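Local structure of cysteine hydrolase (Pseudomonas syringae pv. phaseolicola 1448A, 3IRV) at residues I94-R97 against H98-D101; C152-T155 against T156-G160; A186-A189 against A190-Q193. The protein probably acts as a hydrolase of the isochorismatase-like cysteine hydrolase family, its natural substrate and exact reaction not being established. All coordinates share one frame; numbering follows the deposited sequence. Where two conformers were deposited one is given.

Contact 1: residues I94-R97 against H98-D101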
ATOM      1  N   ILE A  94      20.333  -3.524  12.161  1.00 15.97           N
ATOM      2  CA  ILE A  94      19.226  -3.611  13.119  1.00 14.27           C
ATOM      3  C   ILE A  94      18.208  -4.720  12.841  1.00 15.61           C
ATOM      4  O   ILE A  94      17.547  -5.193  13.774  1.00 16.67           O
ATOM      5  CB  ILE A  94      18.499  -2.263  13.346  1.00 16.48           C
ATOM      6  CG1 ILE A  94      17.874  -1.758  12.047  1.00 20.33           C
ATOM      7  CG2 ILE A  94      19.493  -1.229  13.939  1.00 18.30           C
ATOM      8  CD1 ILE A  94      16.964  -0.540  12.246  1.00 21.07           C
ATOM      9  N   LEU A  95      18.110  -5.145  11.578  1.00 13.15           N
ATOM     10  CA  LEU A  95      17.178  -6.213  11.208  1.00 12.18           C
ATOM     11  C   LEU A  95      17.932  -7.463  10.720  1.00 13.34           C
ATOM     12  O   LEU A  95      17.332  -8.368  10.153  1.00 12.27           O
ATOM     13  CB  LEU A  95      16.163  -5.745  10.140  1.00 12.78           C
ATOM     14  CG  LEU A  95      15.159  -4.656  10.582  1.00 12.92           C
ATOM     15  CD1 LEU A  95      14.218  -4.313   9.439  1.00 15.07           C
ATOM     16  CD2 LEU A  95      14.323  -5.055  11.789  1.00 13.28           C
ATOM     17  N   ALA A  96      19.235  -7.521  11.003  1.00 13.92           N
ATOM     18  CA  ALA A  96      20.055  -8.668  10.616  1.00 14.07           C
ATOM     19  C   ALA A  96      19.567  -9.939  11.333  1.00 14.39           C
ATOM     20  O   ALA A  96      19.148  -9.874  12.496  1.00 12.91           O
ATOM     21  CB  ALA A  96      21.505  -8.396  10.977  1.00 13.66           C
ATOM     22  N   ARG A  97      19.645 -11.099  10.672  1.00 14.64           N
ATOM     23  CA  ARG A  97      19.171 -12.318  11.323  0.50 12.93           C
ATOM     24  C   ARG A  97      19.853 -12.568  12.672  1.00 11.94           C
ATOM     25  O   ARG A  97      19.188 -13.055  13.610  1.00 14.80           O
ATOM     26  CB  ARG A  97      19.312 -13.543  10.426  0.50 14.38           C
ATOM     27  CG  ARG A  97      18.584 -14.780  10.967  0.50  9.93           C
ATOM     28  CD  ARG A  97      18.445 -15.859   9.884  0.50 14.92           C
ATOM     29  NE  ARG A  97      17.549 -15.472   8.784  0.50 14.88           N
ATOM     30  CZ  ARG A  97      16.224 -15.576   8.825  0.50 16.76           C
ATOM     31  NH1 ARG A  97      15.488 -15.218   7.781  0.50 12.24           N
ATOM     32  NH2 ARG A  97      15.628 -16.022   9.916  0.50 11.49           N
ATOM     33  N   HIS A  98      21.126 -12.187  12.811  1.00 12.17           N
ATOM     34  CA  HIS A  98      21.866 -12.418  14.066  1.00 14.50           C
ATOM     35  C   HIS A  98      21.472 -11.438  15.173  1.00 14.87           C
ATOM     36  O   HIS A  98      21.870 -11.612  16.336  1.00 13.47           O
ATOM     37  CB  HIS A  98      23.377 -12.336  13.813  1.00 15.34           C
ATOM     38  CG  HIS A  98      24.196 -13.194  14.738  1.00 13.14           C
ATOM     39  ND1 HIS A  98      23.969 -13.269  16.100  1.00 15.00           N
ATOM     40  CD2 HIS A  98      25.232 -14.027  14.482  1.00 15.58           C
ATOM     41  CE1 HIS A  98      24.850 -14.100  16.643  1.00 14.80           C
ATOM     42  NE2 HIS A  98      25.607 -14.595  15.679  1.00 15.02           N
ATOM     43  N   ASP A  99      20.709 -10.398  14.839  1.00 11.68           N
ATOM     44  CA  ASP A  99      20.364  -9.379  15.852  1.00 12.38           C
ATOM     45  C   ASP A  99      19.300  -9.914  16.806  1.00 11.74           C
ATOM     46  O   ASP A  99      18.241 -10.338  16.350  1.00 13.66           O
ATOM     47  CB  ASP A  99      19.829  -8.136  15.164  1.00 12.63           C
ATOM     48  CG  ASP A  99      20.920  -7.366  14.414  1.00 23.40           C
ATOM     49  OD1 ASP A  99      22.134  -7.548  14.703  1.00 17.62           O
ATOM     50  OD2 ASP A  99      20.567  -6.576  13.514  1.00 20.65           O
ATOM     51  N   PRO A 100      19.560  -9.900  18.136  1.00 14.41           N
ATOM     52  CA  PRO A 100      18.555 -10.430  19.075  1.00 12.25           C
ATOM     53  C   PRO A 100      17.159  -9.814  18.934  1.00 13.29           C
ATOM     54  O   PRO A 100      16.160 -10.478  19.215  1.00 15.17           O
ATOM     55  CB  PRO A 100      19.118 -10.046  20.455  1.00 15.20           C
ATOM     56  CG  PRO A 100      20.575  -9.942  20.255  1.00 17.10           C
ATOM     57  CD  PRO A 100      20.776  -9.432  18.841  1.00 14.78           C
ATOM     58  N   ASP A 101      17.100  -8.553  18.534  1.00 14.48           N
ATOM     59  CA  ASP A 101      15.812  -7.867  18.491  1.00 15.24           C
ATOM     60  C   ASP A 101      14.908  -8.225  17.312  1.00 15.16           C
ATOM     61  O   ASP A 101      13.756  -7.751  17.260  1.00 14.00           O
ATOM     62  CB  ASP A 101      15.958  -6.351  18.647  1.00 15.21           C
ATOM     63  CG  ASP A 101      16.273  -5.950  20.105  1.00 26.65           C
ATOM     64  OD1 ASP A 101      16.265  -6.825  21.028  1.00 23.25           O
ATOM     65  OD2 ASP A 101      16.534  -4.756  20.340  1.00 25.72           O
TER
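D99 folds its carboxylate back over the turn onto A96, three residues earlier. OD2 takes the amide hydrogen of A96, at 3.0 Å from A96 N to D99 OD2, but the bond is bent (133° at the hydrogen) and the donor comes in from above the carboxylate plane, 51° out of it. The methyl of A96 sits against the same group, with its CB 3.3 Å from D99 OD2. What places the carboxylate there is the first torsion of D99: CG stands beside its own backbone N and anti to the carbonyl carbon (chi1 -71°). Between A96 and D99 the chain makes a type I beta turn, closed by D99 N on A96 O at 2.9 Å, so the aspartate grips A96 through backbone and side chain at once. This turn lies in the long connection between helix 91-94 and strand 115-119 of the isochorismatase-like domain. At the corner residues R97 and H98 the bond from CA to CB points away from the facing segment. In one of its two conformers R97, its chain bent at chi3, reaches a salt bridge with D118.

Contact 2: residues C152-T155 against T156-G160; sequences CCET and TIRDG
Residues 152-160 form an unbroken run of alpha helix, with i to i+4 bonds from C152 O through T155 O. The straightest is R158 N to E154 O, 2.8 Å long and 176° at the hydrogen. C152 O accepts twice: T156 N and T156 OG1 approach from opposite faces of the carbonyl plane, with OG1 2.7 Å from C152 O. The threonine hydroxyl can reach back because OG1 lies beside its own N (chi1 -55°). Two residues further along the helix, E154 and R158 form a salt bridge. The carboxylate and guanidinium are nearly coplanar (10° apart), and E154 OE2 alone takes both hydrogens, at 2.8 Å from R158 NE and 2.7 Å from R158 NH2. T155 and D159 run side by side, T155 CG2 3.6 Å from D159 OD2. S196 OG bonds E154 OE1, and S123 OG bonds D159 OD2. R158 NH1 and NH2 also bond T155 OG1 and N150 O of the second subunit, and R158 of that subunit returns the bond to T155, whose OG1 is bonded to V151 O of its own chain as well, so the buried ion pair forms part of the dimer interface. The helix is the crossover of a parallel beta-alpha-beta unit, linking strand 141-147 to strand 166-170 in the isochorismatase-like fold.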
ATOM      1  N   CYS A 152       3.862  -2.009   7.163  1.00 11.74           N
ATOM      2  CA  CYS A 152       3.825  -3.456   6.913  1.00 11.11           C
ATOM      3  C   CYS A 152       2.421  -4.055   6.987  1.00 11.22           C
ATOM      4  O   CYS A 152       2.088  -4.939   6.188  1.00 13.09           O
ATOM      5  CB  CYS A 152       4.715  -4.193   7.887  1.00 13.57           C
ATOM      6  SG  CYS A 152       6.440  -3.690   7.654  1.00 21.46           S
ATOM      7  N   CYS A 153       1.585  -3.604   7.935  1.00 10.61           N
ATOM      8  CA  CYS A 153       0.227  -4.159   8.015  1.00  9.89           C
ATOM      9  C   CYS A 153      -0.560  -3.784   6.749  1.00 12.95           C
ATOM     10  O   CYS A 153      -1.083  -4.674   6.045  1.00 12.53           O
ATOM     11  CB  CYS A 153      -0.494  -3.678   9.283  1.00  9.97           C
ATOM     12  SG  CYS A 153       0.458  -4.156  10.728  1.00 13.87           S
ATOM     13  N   GLU A 154      -0.595  -2.486   6.419  1.00 12.26           N
ATOM     14  CA  GLU A 154      -1.344  -2.058   5.221  1.00 11.33           C
ATOM     15  C   GLU A 154      -0.788  -2.634   3.917  1.00 14.48           C
ATOM     16  O   GLU A 154      -1.552  -2.963   3.021  1.00 12.45           O
ATOM     17  CB  GLU A 154      -1.427  -0.538   5.126  1.00 15.74           C
ATOM     18  CG  GLU A 154      -2.808  -0.027   5.294  1.00 19.87           C
ATOM     19  CD  GLU A 154      -2.975   1.340   4.697  1.00 18.46           C
ATOM     20  OE1 GLU A 154      -3.067   2.311   5.447  1.00 16.52           O
ATOM     21  OE2 GLU A 154      -2.963   1.454   3.474  1.00 20.69           O
ATOM     22  N   THR A 155       0.534  -2.749   3.785  1.00 11.23           N
ATOM     23  CA  THR A 155       1.067  -3.338   2.537  1.00 12.15           C
ATOM     24  C   THR A 155       0.638  -4.800   2.420  1.00 12.28           C
ATOM     25  O   THR A 155       0.252  -5.246   1.340  1.00 13.17           O
ATOM     26  CB  THR A 155       2.591  -3.189   2.402  1.00 14.22           C
ATOM     27  OG1 THR A 155       2.929  -1.813   2.625  1.00 12.71           O
ATOM     28  CG2 THR A 155       3.042  -3.588   1.002  1.00 17.10           C
ATOM     29  N   THR A 156       0.687  -5.538   3.531  1.00  9.44           N
ATOM     30  CA  THR A 156       0.158  -6.896   3.549  1.00 10.21           C
ATOM     31  C   THR A 156      -1.345  -6.952   3.166  1.00 13.81           C
ATOM     32  O   THR A 156      -1.762  -7.791   2.367  1.00 12.79           O
ATOM     33  CB  THR A 156       0.432  -7.533   4.920  1.00 12.29           C
ATOM     34  OG1 THR A 156       1.854  -7.445   5.176  1.00 13.04           O
ATOM     35  CG2 THR A 156      -0.054  -9.008   4.965  1.00 12.72           C
ATOM     36  N   ILE A 157      -2.139  -6.052   3.741  1.00 10.22           N
ATOM     37  CA  ILE A 157      -3.548  -5.913   3.369  1.00 10.64           C
ATOM     38  C   ILE A 157      -3.764  -5.587   1.879  1.00 10.26           C
ATOM     39  O   ILE A 157      -4.529  -6.289   1.207  1.00 12.63           O
ATOM     40  CB  ILE A 157      -4.211  -4.852   4.261  1.00 11.34           C
ATOM     41  CG1 ILE A 157      -4.218  -5.340   5.715  1.00 11.89           C
ATOM     42  CG2 ILE A 157      -5.639  -4.528   3.786  1.00 12.23           C
ATOM     43  CD1 ILE A 157      -4.625  -4.239   6.753  1.00 13.94           C
ATOM     44  N   ARG A 158      -3.094  -4.549   1.357  1.00  9.92           N
ATOM     45  CA  ARG A 158      -3.214  -4.200  -0.079  1.00 10.18           C
ATOM     46  C   ARG A 158      -2.786  -5.358  -0.969  1.00 13.67           C
ATOM     47  O   ARG A 158      -3.484  -5.722  -1.912  1.00 14.84           O
ATOM     48  CB  ARG A 158      -2.327  -3.005  -0.391  1.00 12.63           C
ATOM     49  CG  ARG A 158      -2.795  -1.745   0.338  1.00 12.45           C
ATOM     50  CD  ARG A 158      -1.829  -0.611   0.124  1.00 13.95           C
ATOM     51  NE  ARG A 158      -2.204   0.579   0.894  1.00 14.58           N
ATOM     52  CZ  ARG A 158      -2.427   1.784   0.370  1.00 18.80           C
ATOM     53  NH1 ARG A 158      -2.313   1.981  -0.931  1.00 13.94           N
ATOM     54  NH2 ARG A 158      -2.784   2.796   1.166  1.00 15.19           N
ATOM     55  N   ASP A 159      -1.657  -5.980  -0.626  1.00 10.48           N
ATOM     56  CA  ASP A 159      -1.174  -7.108  -1.422  1.00 14.99           C
ATOM     57  C   ASP A 159      -2.079  -8.346  -1.337  1.00 12.78           C
ATOM     58  O   ASP A 159      -2.227  -9.092  -2.308  1.00 12.61           O
ATOM     59  CB  ASP A 159       0.280  -7.431  -1.060  1.00 13.71           C
ATOM     60  CG  ASP A 159       1.234  -6.271  -1.398  1.00 14.48           C
ATOM     61  OD1 ASP A 159       0.783  -5.234  -1.981  1.00 14.75           O
ATOM     62  OD2 ASP A 159       2.460  -6.402  -1.113  1.00 13.45           O
ATOM     63  N   GLY A 160      -2.726  -8.518  -0.181  1.00 12.43           N
ATOM     64  CA  GLY A 160      -3.656  -9.612   0.013  1.00 12.61           C
ATOM     65  C   GLY A 160      -4.900  -9.408  -0.844  1.00 10.56           C
ATOM     66  O   GLY A 160      -5.304 -10.318  -1.574  1.00 13.34           O
TER

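Contact 3: residues A186-A189 against A190-Q193; sequences AVSA and ADVQ
The chain runs extended through V187 and S188 and turns into helix at A189, where the first bonds of the helix are V192 N to S188 O at 3.0 Å and Q193 N to A189 O at 2.8 Å. S188 is the N-cap. Its OG accepts the amide hydrogen of D191 at 3.1 Å from D191 N, with 153° at the hydrogen, and is set there by a chi1 of 60°, which holds OG between the backbone N and the carbonyl carbon. The D191 carboxylate lies beside that hydroxyl, its CG 3.4 Å from S188 OG, and pairs through OD1 with R194. On another side of the turn, V187 and V192 cross at about a right angle, V187 CG1 meeting V192 CG2 at 3.5 Å. The same V192 methyl also rests against S188 O, while V187 packs on T198 of the second subunit. Just after the cap, A189 N is bonded to D178 OD1, from the preceding loop. Two amides at the start of helix 189-204 thus find side-chain oxygens, and the negative charges of D178 and D191 would be expected to interact favourably with the positive end of the helix dipole.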
ATOM      1  N   ALA A 186       3.178  17.992  11.046  1.00 26.20           N
ATOM      2  CA  ALA A 186       3.355  16.915  11.997  1.00 26.66           C
ATOM      3  C   ALA A 186       2.305  15.853  11.715  1.00 18.24           C
ATOM      4  O   ALA A 186       1.218  16.179  11.267  1.00 19.54           O
ATOM      5  CB  ALA A 186       3.152  17.462  13.414  1.00 29.32           C
ATOM      6  N   VAL A 187       2.644  14.591  11.975  1.00 19.75           N
ATOM      7  CA  VAL A 187       1.712  13.482  11.765  1.00 16.28           C
ATOM      8  C   VAL A 187       1.726  12.564  12.996  1.00 19.23           C
ATOM      9  O   VAL A 187       2.748  11.927  13.305  1.00 20.14           O
ATOM     10  CB  VAL A 187       2.115  12.687  10.473  1.00 17.36           C
ATOM     11  CG1 VAL A 187       1.283  11.477  10.310  1.00 20.94           C
ATOM     12  CG2 VAL A 187       2.008  13.576   9.226  1.00 19.07           C
ATOM     13  N   SER A 188       0.603  12.498  13.713  1.00 14.68           N
ATOM     14  CA  SER A 188       0.560  11.666  14.909  1.00 14.71           C
ATOM     15  C   SER A 188       0.182  10.230  14.569  1.00 14.78           C
ATOM     16  O   SER A 188      -0.490   9.985  13.555  1.00 16.00           O
ATOM     17  CB  SER A 188      -0.482  12.198  15.883  1.00 17.28           C
ATOM     18  OG  SER A 188      -1.754  12.194  15.261  1.00 16.99           O
ATOM     19  N   ALA A 189       0.520   9.302  15.458  1.00 15.36           N
ATOM     20  CA  ALA A 189       0.034   7.921  15.312  1.00 14.47           C
ATOM     21  C   ALA A 189      -1.475   7.848  15.216  1.00 15.27           C
ATOM     22  O   ALA A 189      -2.011   7.085  14.403  1.00 16.28           O
ATOM     23  CB  ALA A 189       0.543   7.015  16.439  1.00 16.55           C
ATOM     24  N   ALA A 190      -2.175   8.673  16.005  1.00 15.91           N
ATOM     25  CA  ALA A 190      -3.654   8.672  15.960  1.00 13.99           C
ATOM     26  C   ALA A 190      -4.179   9.066  14.578  1.00 13.94           C
ATOM     27  O   ALA A 190      -5.138   8.478  14.077  1.00 17.54           O
ATOM     28  CB  ALA A 190      -4.220   9.607  17.016  1.00 17.38           C
ATOM     29  N   ASP A 191      -3.536  10.039  13.947  1.00 14.22           N
ATOM     30  CA  ASP A 191      -3.964  10.456  12.616  1.00 13.63           C
ATOM     31  C   ASP A 191      -3.659   9.377  11.571  1.00 13.40           C
ATOM     32  O   ASP A 191      -4.496   9.084  10.712  1.00 15.19           O
ATOM     33  CB  ASP A 191      -3.332  11.777  12.263  1.00 17.32           C
ATOM     34  CG  ASP A 191      -4.075  12.953  12.910  1.00 21.58           C
ATOM     35  OD1 ASP A 191      -5.172  12.746  13.472  1.00 32.41           O
ATOM     36  OD2 ASP A 191      -3.577  14.068  12.834  1.00 28.57           O
ATOM     37  N   VAL A 192      -2.465   8.789  11.661  1.00 13.05           N
ATOM     38  CA  VAL A 192      -2.105   7.659  10.796  1.00 14.24           C
ATOM     39  C   VAL A 192      -3.153   6.567  10.908  1.00 13.30           C
ATOM     40  O   VAL A 192      -3.646   6.082   9.888  1.00 15.82           O
ATOM     41  CB  VAL A 192      -0.714   7.098  11.149  1.00 13.23           C
ATOM     42  CG1 VAL A 192      -0.428   5.828  10.348  1.00 14.71           C
ATOM     43  CG2 VAL A 192       0.365   8.127  10.811  1.00 13.41           C
ATOM     44  N   GLN A 193      -3.470   6.190  12.141  1.00 11.85           N
ATOM     45  CA  GLN A 193      -4.427   5.122  12.410  1.00 13.37           C
ATOM     46  C   GLN A 193      -5.825   5.417  11.842  1.00 12.90           C
ATOM     47  O   GLN A 193      -6.410   4.544  11.185  1.00 13.63           O
ATOM     48  CB  GLN A 193      -4.498   4.854  13.913  1.00 14.88           C
ATOM     49  CG  GLN A 193      -5.306   3.583  14.282  1.00 13.13           C
ATOM     50  CD  GLN A 193      -4.490   2.299  14.188  1.00 14.73           C
ATOM     51  OE1 GLN A 193      -3.346   2.314  13.755  1.00 15.10           O
ATOM     52  NE2 GLN A 193      -5.117   1.161  14.559  1.00 14.94           N
TER

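Overall arrangement
From the N terminus, the chain first makes contact 1, which closes a tight turn in the connection from helix 91-94 to strand 115-119. Contact 2 follows inside helix 149-162, packed close to the centre of the chain, and contact 3 starts helix 189-204 after the loop from strand 174-175. The three lie in series, neither nesting nor crossing, and none touches another: contact 2 lies about 8 Å from contact 1 and about 6 Å from contact 3, nearest atoms. Helix 189-204 nevertheless joins contacts 2 and 3, since I200 and F204 further along it pack on I157. Both of these contacts also meet the second subunit, whereas contact 1 does not.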